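Local coordinates for protein 3-hydroxy-3-methylglutaryl-CoA lyase (Acinetobacter baumannii, PDB 6NDS) that is a lyase of the HMGL-like family with a TIM-barrel fold, holding coenzyme A and a zinc ion, at residues A[27-40]-A[65-78]. Numbering follows the deposited sequence. Where two conformers were deposited one is given.
Sequences LQIEPTWVPTDKKI and IPNLRDGEEVFTGI. With COA (coenzyme A), chain B; EDO (1,2-ethanediol), chain G.
K39, on helix 36-46, reaches across to the turn before helix 71-77, and following it outward traces the middle of this contact. Its CB lies against V74 CG2, and CD touches the same methyl at 3.9 Å, so the aliphatic part of the lysine serves as apolar packing. CE then passes close to the backbone oxygen of N67. A bend at the last torsion (chi4 80°) turns NZ out of the extended line. There NZ meets D70 OD2 at 2.9 Å in a salt bridge. It also donates a hydrogen bond to V34 O at 2.6 Å, and a weak bond to N67 O adds a third acceptor. The ammonium sits 3.4 Å above one face of the W33 ring, toward its rim, so the indole probably covers part of it on that side.

Aspartate suits position 70 because one oxygen can serve two donors: K39 NZ comes in on the syn side of OD2, 28° out of the carboxylate plane, while T36 OG1 takes the anti lone pair at 2.8 Å. Asparagine does similar work in the 3-10 turn at 66-67. N67 ND2 bonds E30 O at 2.6 Å, nearly in its own amide plane, with weaker bonds to L27 O and Q28 O, so one amide gathers three carbonyl oxygens.

The axes of helix segments 36-40 and 71-77 cross at -46°, and I40 packs along V74, G77 and I78, its CG2 4.1 Å from I78 CG2. Elsewhere, Q28 CB rests on I65 and L68; I65 borders coenzyme A, and the Q28 amide is bonded to R24 and G247. Multiply bonded polar atoms, D70 OD2 as acceptor and N67 ND2 as donor, thus join the segments following strands 17-20 and 53-58 beside the ligand pocket, and the buried lysine probably stays charged, balanced by D70.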
loop_
_atom_site.group_PDB
_atom_site.type_symbol
_atom_site.label_atom_id
_atom_site.label_comp_id
_atom_site.label_asym_id
_atom_site.label_seq_id
_atom_site.Cartn_x
_atom_site.Cartn_y
_atom_site.Cartn_z
ATOM N N LEU A 27 14.513 4.736 -13.461
ATOM C CA LEU A 27 14.698 5.575 -14.634
ATOM C C LEU A 27 14.495 4.840 -15.949
ATOM O O LEU A 27 14.246 5.492 -16.970
ATOM C CB LEU A 27 16.096 6.195 -14.613
ATOM C CG LEU A 27 16.358 7.115 -13.418
ATOM C CD1 LEU A 27 17.685 7.803 -13.624
ATOM C CD2 LEU A 27 15.249 8.139 -13.258
ATOM N N GLN A 28 14.562 3.507 -15.958
ATOM C CA GLN A 28 14.518 2.818 -17.249
ATOM C C GLN A 28 13.190 3.028 -17.967
ATOM O O GLN A 28 13.152 3.033 -19.203
ATOM C CB GLN A 28 14.801 1.329 -17.061
ATOM C CG GLN A 28 13.746 0.612 -16.284
ATOM C CD GLN A 28 14.099 -0.835 -15.990
ATOM O OE1 GLN A 28 15.256 -1.257 -16.123
ATOM N NE2 GLN A 28 13.097 -1.606 -15.581
ATOM N N ILE A 29 12.104 3.238 -17.219
ATOM C CA ILE A 29 10.761 3.373 -17.775
ATOM C C ILE A 29 10.238 4.808 -17.729
ATOM O O ILE A 29 9.154 5.074 -18.277
ATOM C CB ILE A 29 9.778 2.425 -17.054
ATOM C CG1 ILE A 29 8.512 2.206 -17.875
ATOM C CG2 ILE A 29 9.464 2.957 -15.657
ATOM C CD1 ILE A 29 7.582 1.150 -17.304
ATOM N N GLU A 30 10.962 5.732 -17.099
ATOM C CA GLU A 30 10.547 7.129 -17.078
ATOM C C GLU A 30 10.393 7.653 -18.498
ATOM O O GLU A 30 11.249 7.392 -19.350
ATOM C CB GLU A 30 11.574 7.992 -16.343
ATOM C CG GLU A 30 11.322 8.160 -14.877
ATOM C CD GLU A 30 9.976 8.783 -14.592
ATOM O OE1 GLU A 30 9.196 8.167 -13.840
ATOM O OE2 GLU A 30 9.690 9.871 -15.134
ATOM N N PRO A 31 9.334 8.412 -18.784
ATOM C CA PRO A 31 9.139 8.904 -20.155
ATOM C C PRO A 31 10.251 9.821 -20.632
ATOM O O PRO A 31 10.618 9.785 -21.812
ATOM C CB PRO A 31 7.798 9.652 -20.070
ATOM C CG PRO A 31 7.133 9.119 -18.857
ATOM C CD PRO A 31 8.215 8.769 -17.896
ATOM N N THR A 32 10.784 10.651 -19.752
ATOM C CA THR A 32 11.749 11.661 -20.154
ATOM C C THR A 32 13.161 11.253 -19.770
ATOM O O THR A 32 13.397 10.616 -18.741
ATOM C CB THR A 32 11.434 13.019 -19.527
ATOM O OG1 THR A 32 11.354 12.879 -18.099
ATOM C CG2 THR A 32 10.126 13.568 -20.083
ATOM N N TRP A 33 14.091 11.642 -20.626
ATOM C CA TRP A 33 15.506 11.424 -20.391
ATOM C C TRP A 33 15.972 12.231 -19.185
ATOM O O TRP A 33 15.634 13.412 -19.045
ATOM C CB TRP A 33 16.258 11.845 -21.651
ATOM C CG TRP A 33 17.736 11.903 -21.550
ATOM C CD1 TRP A 33 18.514 13.028 -21.471
ATOM C CD2 TRP A 33 18.625 10.794 -21.549
ATOM N NE1 TRP A 33 19.840 12.677 -21.413
ATOM C CE2 TRP A 33 19.936 11.308 -21.456
ATOM C CE3 TRP A 33 18.444 9.406 -21.610
ATOM C CZ2 TRP A 33 21.057 10.488 -21.424
ATOM C CZ3 TRP A 33 19.565 8.591 -21.586
ATOM C CH2 TRP A 33 20.855 9.135 -21.494
ATOM N N VAL A 34 16.743 11.594 -18.306
ATOM C CA VAL A 34 17.430 12.270 -17.213
ATOM C C VAL A 34 18.882 12.476 -17.633
ATOM O O VAL A 34 19.584 11.475 -17.878
ATOM C CB VAL A 34 17.353 11.484 -15.901
ATOM C CG1 VAL A 34 18.169 12.188 -14.813
ATOM C CG2 VAL A 34 15.891 11.308 -15.465
ATOM N N PRO A 35 19.357 13.708 -17.761
ATOM C CA PRO A 35 20.721 13.932 -18.243
ATOM C C PRO A 35 21.748 13.202 -17.396
ATOM O O PRO A 35 21.575 13.002 -16.189
ATOM C CB PRO A 35 20.901 15.444 -18.124
ATOM C CG PRO A 35 19.523 16.005 -18.141
ATOM C CD PRO A 35 18.626 14.966 -17.537
ATOM N N THR A 36 22.857 12.870 -18.045
ATOM C CA THR A 36 23.907 12.086 -17.400
ATOM C C THR A 36 24.392 12.718 -16.094
ATOM O O THR A 36 24.537 12.020 -15.082
ATOM C CB THR A 36 25.048 11.901 -18.393
ATOM O OG1 THR A 36 24.517 11.265 -19.565
ATOM C CG2 THR A 36 26.138 11.036 -17.781
ATOM N N ASP A 37 24.654 14.031 -16.086
ATOM C CA ASP A 37 25.172 14.620 -14.855
ATOM C C ASP A 37 24.109 14.674 -13.767
ATOM O O ASP A 37 24.462 14.707 -12.583
ATOM C CB ASP A 37 25.801 16.005 -15.088
ATOM C CG ASP A 37 24.868 17.021 -15.749
ATOM O OD1 ASP A 37 23.704 16.707 -16.052
ATOM O OD2 ASP A 37 25.333 18.153 -15.981
ATOM N N LYS A 38 22.829 14.650 -14.137
ATOM C CA LYS A 38 21.782 14.620 -13.124
ATOM C C LYS A 38 21.545 13.210 -12.601
ATOM O O LYS A 38 21.150 13.053 -11.440
ATOM C CB LYS A 38 20.494 15.238 -13.677
ATOM C CG LYS A 38 20.658 16.717 -13.992
ATOM C CD LYS A 38 19.364 17.388 -14.440
ATOM C CE LYS A 38 19.646 18.779 -14.978
ATOM N NZ LYS A 38 18.397 19.561 -15.179
ATOM N N LYS A 39 21.782 12.182 -13.430
ATOM C CA LYS A 39 21.821 10.814 -12.915
ATOM C C LYS A 39 22.938 10.678 -11.889
ATOM O O LYS A 39 22.747 10.088 -10.816
ATOM C CB LYS A 39 22.037 9.805 -14.052
ATOM C CG LYS A 39 20.854 9.596 -15.016
ATOM C CD LYS A 39 21.106 8.327 -15.839
ATOM C CE LYS A 39 20.036 8.077 -16.893
ATOM N NZ LYS A 39 20.252 8.926 -18.107
ATOM N N ILE A 40 24.108 11.230 -12.208
ATOM C CA ILE A 40 25.250 11.188 -11.299
ATOM C C ILE A 40 24.919 11.913 -10.002
ATOM O O ILE A 40 25.179 11.403 -8.903
ATOM C CB ILE A 40 26.498 11.778 -11.986
ATOM C CG1 ILE A 40 27.008 10.809 -13.060
ATOM C CG2 ILE A 40 27.573 12.070 -10.970
ATOM C CD1 ILE A 40 27.947 11.428 -14.042
ATOM N N ILE A 65 16.709 -0.237 -23.979
ATOM C CA ILE A 65 16.488 0.671 -22.854
ATOM C C ILE A 65 17.283 1.944 -23.110
ATOM O O ILE A 65 18.355 2.132 -22.523
ATOM C CB ILE A 65 16.886 0.018 -21.518
ATOM C CG1 ILE A 65 16.197 -1.342 -21.346
ATOM C CG2 ILE A 65 16.560 0.931 -20.316
ATOM C CD1 ILE A 65 14.718 -1.254 -20.970
ATOM N N PRO A 66 16.799 2.835 -23.975
ATOM C CA PRO A 66 17.579 4.046 -24.285
ATOM C C PRO A 66 17.814 4.941 -23.086
ATOM O O PRO A 66 18.824 5.649 -23.054
ATOM C CB PRO A 66 16.737 4.749 -25.361
ATOM C CG PRO A 66 15.406 4.099 -25.336
ATOM C CD PRO A 66 15.610 2.701 -24.829
ATOM N N ASN A 67 16.932 4.912 -22.081
ATOM C CA ASN A 67 17.101 5.787 -20.922
ATOM C C ASN A 67 18.344 5.474 -20.096
ATOM O O ASN A 67 18.787 6.333 -19.327
ATOM C CB ASN A 67 15.887 5.695 -20.002
ATOM C CG ASN A 67 14.770 6.602 -20.410
ATOM O OD1 ASN A 67 14.961 7.557 -21.176
ATOM N ND2 ASN A 67 13.580 6.330 -19.877
ATOM N N LEU A 68 18.901 4.265 -20.206
ATOM C CA LEU A 68 20.055 3.867 -19.414
ATOM C C LEU A 68 21.312 3.687 -20.265
ATOM O O LEU A 68 22.279 3.067 -19.811
ATOM C CB LEU A 68 19.734 2.585 -18.643
ATOM C CG LEU A 68 18.597 2.707 -17.615
ATOM C CD1 LEU A 68 18.433 1.362 -16.900
ATOM C CD2 LEU A 68 18.899 3.815 -16.624
ATOM N N ARG A 69 21.329 4.239 -21.485
ATOM C CA ARG A 69 22.444 3.997 -22.401
ATOM C C ARG A 69 23.724 4.709 -21.993
ATOM O O ARG A 69 24.765 4.470 -22.621
ATOM C CB ARG A 69 22.076 4.412 -23.830
ATOM C CG ARG A 69 21.957 5.918 -24.029
ATOM C CD ARG A 69 21.342 6.234 -25.397
ATOM N NE ARG A 69 22.112 5.660 -26.501
ATOM C CZ ARG A 69 21.691 5.592 -27.764
ATOM N NH1 ARG A 69 20.487 6.048 -28.101
ATOM N NH2 ARG A 69 22.475 5.061 -28.694
ATOM N N ASP A 70 23.677 5.574 -20.979
ATOM C CA ASP A 70 24.862 6.261 -20.480
ATOM C C ASP A 70 25.457 5.574 -19.257
ATOM O O ASP A 70 26.149 6.222 -18.467
ATOM C CB ASP A 70 24.527 7.720 -20.154
ATOM C CG ASP A 70 23.380 7.854 -19.164
ATOM O OD1 ASP A 70 22.741 6.834 -18.815
ATOM O OD2 ASP A 70 23.107 8.992 -18.721
ATOM N N GLY A 71 25.214 4.267 -19.089
ATOM C CA GLY A 71 25.656 3.590 -17.878
ATOM C C GLY A 71 27.149 3.704 -17.624
ATOM O O GLY A 71 27.582 3.885 -16.482
ATOM N N GLU A 72 27.963 3.594 -18.676
ATOM C CA GLU A 72 29.405 3.688 -18.468
ATOM C C GLU A 72 29.790 5.040 -17.885
ATOM O O GLU A 72 30.581 5.114 -16.938
ATOM C CB GLU A 72 30.161 3.442 -19.773
ATOM C CG GLU A 72 31.666 3.592 -19.601
ATOM C CD GLU A 72 32.450 2.660 -20.493
ATOM O OE1 GLU A 72 31.865 2.152 -21.474
ATOM O OE2 GLU A 72 33.646 2.429 -20.213
ATOM N N GLU A 73 29.233 6.124 -18.427
ATOM C CA GLU A 73 29.607 7.442 -17.925
ATOM C C GLU A 73 29.046 7.677 -16.530
ATOM O O GLU A 73 29.695 8.327 -15.705
ATOM C CB GLU A 73 29.150 8.530 -18.900
ATOM C CG GLU A 73 29.523 9.964 -18.485
ATOM C CD GLU A 73 31.027 10.185 -18.311
ATOM O OE1 GLU A 73 31.831 9.420 -18.881
ATOM O OE2 GLU A 73 31.409 11.141 -17.606
ATOM N N VAL A 74 27.866 7.128 -16.232
ATOM C CA VAL A 74 27.339 7.257 -14.875
ATOM C C VAL A 74 28.272 6.578 -13.877
ATOM O O VAL A 74 28.641 7.160 -12.843
ATOM C CB VAL A 74 25.911 6.695 -14.796
ATOM C CG1 VAL A 74 25.467 6.641 -13.348
ATOM C CG2 VAL A 74 24.960 7.574 -15.620
ATOM N N PHE A 75 28.670 5.334 -14.169
ATOM C CA PHE A 75 29.550 4.611 -13.256
ATOM C C PHE A 75 30.916 5.268 -13.156
ATOM O O PHE A 75 31.548 5.203 -12.097
ATOM C CB PHE A 75 29.701 3.148 -13.687
ATOM C CG PHE A 75 28.616 2.237 -13.155
ATOM C CD1 PHE A 75 28.842 1.436 -12.036
ATOM C CD2 PHE A 75 27.374 2.192 -13.763
ATOM C CE1 PHE A 75 27.837 0.602 -11.541
ATOM C CE2 PHE A 75 26.367 1.356 -13.279
ATOM C CZ PHE A 75 26.599 0.565 -12.171
ATOM N N THR A 76 31.373 5.910 -14.242
ATOM C CA THR A 76 32.638 6.642 -14.248
ATOM C C THR A 76 32.573 7.867 -13.348
ATOM O O THR A 76 33.550 8.199 -12.660
ATOM C CB THR A 76 32.971 7.072 -15.685
ATOM O OG1 THR A 76 33.303 5.927 -16.459
ATOM C CG2 THR A 76 34.140 8.079 -15.722
ATOM N N GLY A 77 31.426 8.545 -13.342
ATOM C CA GLY A 77 31.305 9.877 -12.797
ATOM C C GLY A 77 30.889 9.973 -11.345
ATOM O O GLY A 77 31.158 10.998 -10.711
ATOM N N ILE A 78 30.251 8.931 -10.797
ATOM C CA ILE A 78 29.734 9.019 -9.435
ATOM C C ILE A 78 30.879 9.012 -8.426
ATOM O O ILE A 78 31.983 8.511 -8.685
ATOM C CB ILE A 78 28.743 7.874 -9.143
ATOM C CG1 ILE A 78 29.376 6.508 -9.436
ATOM C CG2 ILE A 78 27.444 8.077 -9.939
ATOM C CD1 ILE A 78 28.508 5.325 -8.938
HETATM N N1A COA B . 24.868 -3.854 -24.078
HETATM C C2A COA B . 24.975 -3.141 -25.208
HETATM N N3A COA B . 24.924 -3.552 -26.474
HETATM C C4A COA B . 24.726 -4.878 -26.532
HETATM C C5A COA B . 24.586 -5.744 -25.468
HETATM C C6A COA B . 24.661 -5.192 -24.175
HETATM N N6A COA B . 24.554 -5.911 -23.062
HETATM N N7A COA B . 24.399 -7.042 -25.924
HETATM C C8A COA B . 24.426 -6.940 -27.234
HETATM N N9A COA B . 24.621 -5.648 -27.661
HETATM C C1B COA B . 24.734 -5.167 -29.040
HETATM C C2B COA B . 25.836 -5.842 -29.854
HETATM O O2B COA B . 27.137 -5.353 -29.612
HETATM C C3B COA B . 25.315 -5.580 -31.265
HETATM O O3B COA B . 25.451 -4.202 -31.599
HETATM P P3B COA B . 25.376 -3.999 -33.203
HETATM O O7A COA B . 23.912 -3.927 -33.599
HETATM O O8A COA B . 26.069 -5.207 -33.805
HETATM O O9A COA B . 26.118 -2.710 -33.503
HETATM C C4B COA B . 23.865 -5.976 -31.049
HETATM O O4B COA B . 23.538 -5.428 -29.741
HETATM C C5B COA B . 23.706 -7.472 -30.985
HETATM O O5B COA B . 22.318 -7.797 -30.818
HETATM P P1A COA B . 21.985 -9.254 -30.250
HETATM O O1A COA B . 23.182 -9.826 -29.568
HETATM O O2A COA B . 21.269 -10.050 -31.291
HETATM O O3A COA B . 20.950 -8.815 -29.111
HETATM P P2A COA B . 19.453 -8.265 -29.183
HETATM O O4A COA B . 18.546 -9.403 -29.515
HETATM O O5A COA B . 19.396 -7.027 -30.017
HETATM O O6A COA B . 19.259 -7.824 -27.652
HETATM C CBP COA B . 19.704 -8.006 -25.313
HETATM C CCP COA B . 19.479 -8.795 -26.598
HETATM C CDP COA B . 19.759 -8.956 -24.112
HETATM C CEP COA B . 21.034 -7.252 -25.415
HETATM C CAP COA B . 18.541 -7.021 -25.167
HETATM O OAP COA B . 17.317 -7.729 -25.297
HETATM C C9P COA B . 18.540 -6.278 -23.841
HETATM O O9P COA B . 19.378 -5.413 -23.609
HETATM N N8P COA B . 17.589 -6.609 -22.981
HETATM C C7P COA B . 17.525 -6.082 -21.625
HETATM C C6P COA B . 16.345 -5.159 -21.449
HETATM C C5P COA B . 16.175 -4.731 -20.008
HETATM O O5P COA B . 17.125 -4.285 -19.367
HETATM N N4P COA B . 14.948 -4.857 -19.488
HETATM C C3P COA B . 14.555 -4.339 -18.185
HETATM C C2P COA B . 15.379 -4.921 -17.062
HETATM S S1P COA B . 15.378 -6.731 -17.088
HETATM C C1 EDO G . 34.930 11.073 -10.411
HETATM O O1 EDO G . 35.079 9.686 -10.733
HETATM C C2 EDO G . 34.198 11.189 -9.083
HETATM O O2 EDO G . 34.836 10.345 -8.118
HETATM O O HOH W 1 14.323 3.475 -21.808
HETATM O O HOH W 2 17.207 8.677 -18.390
#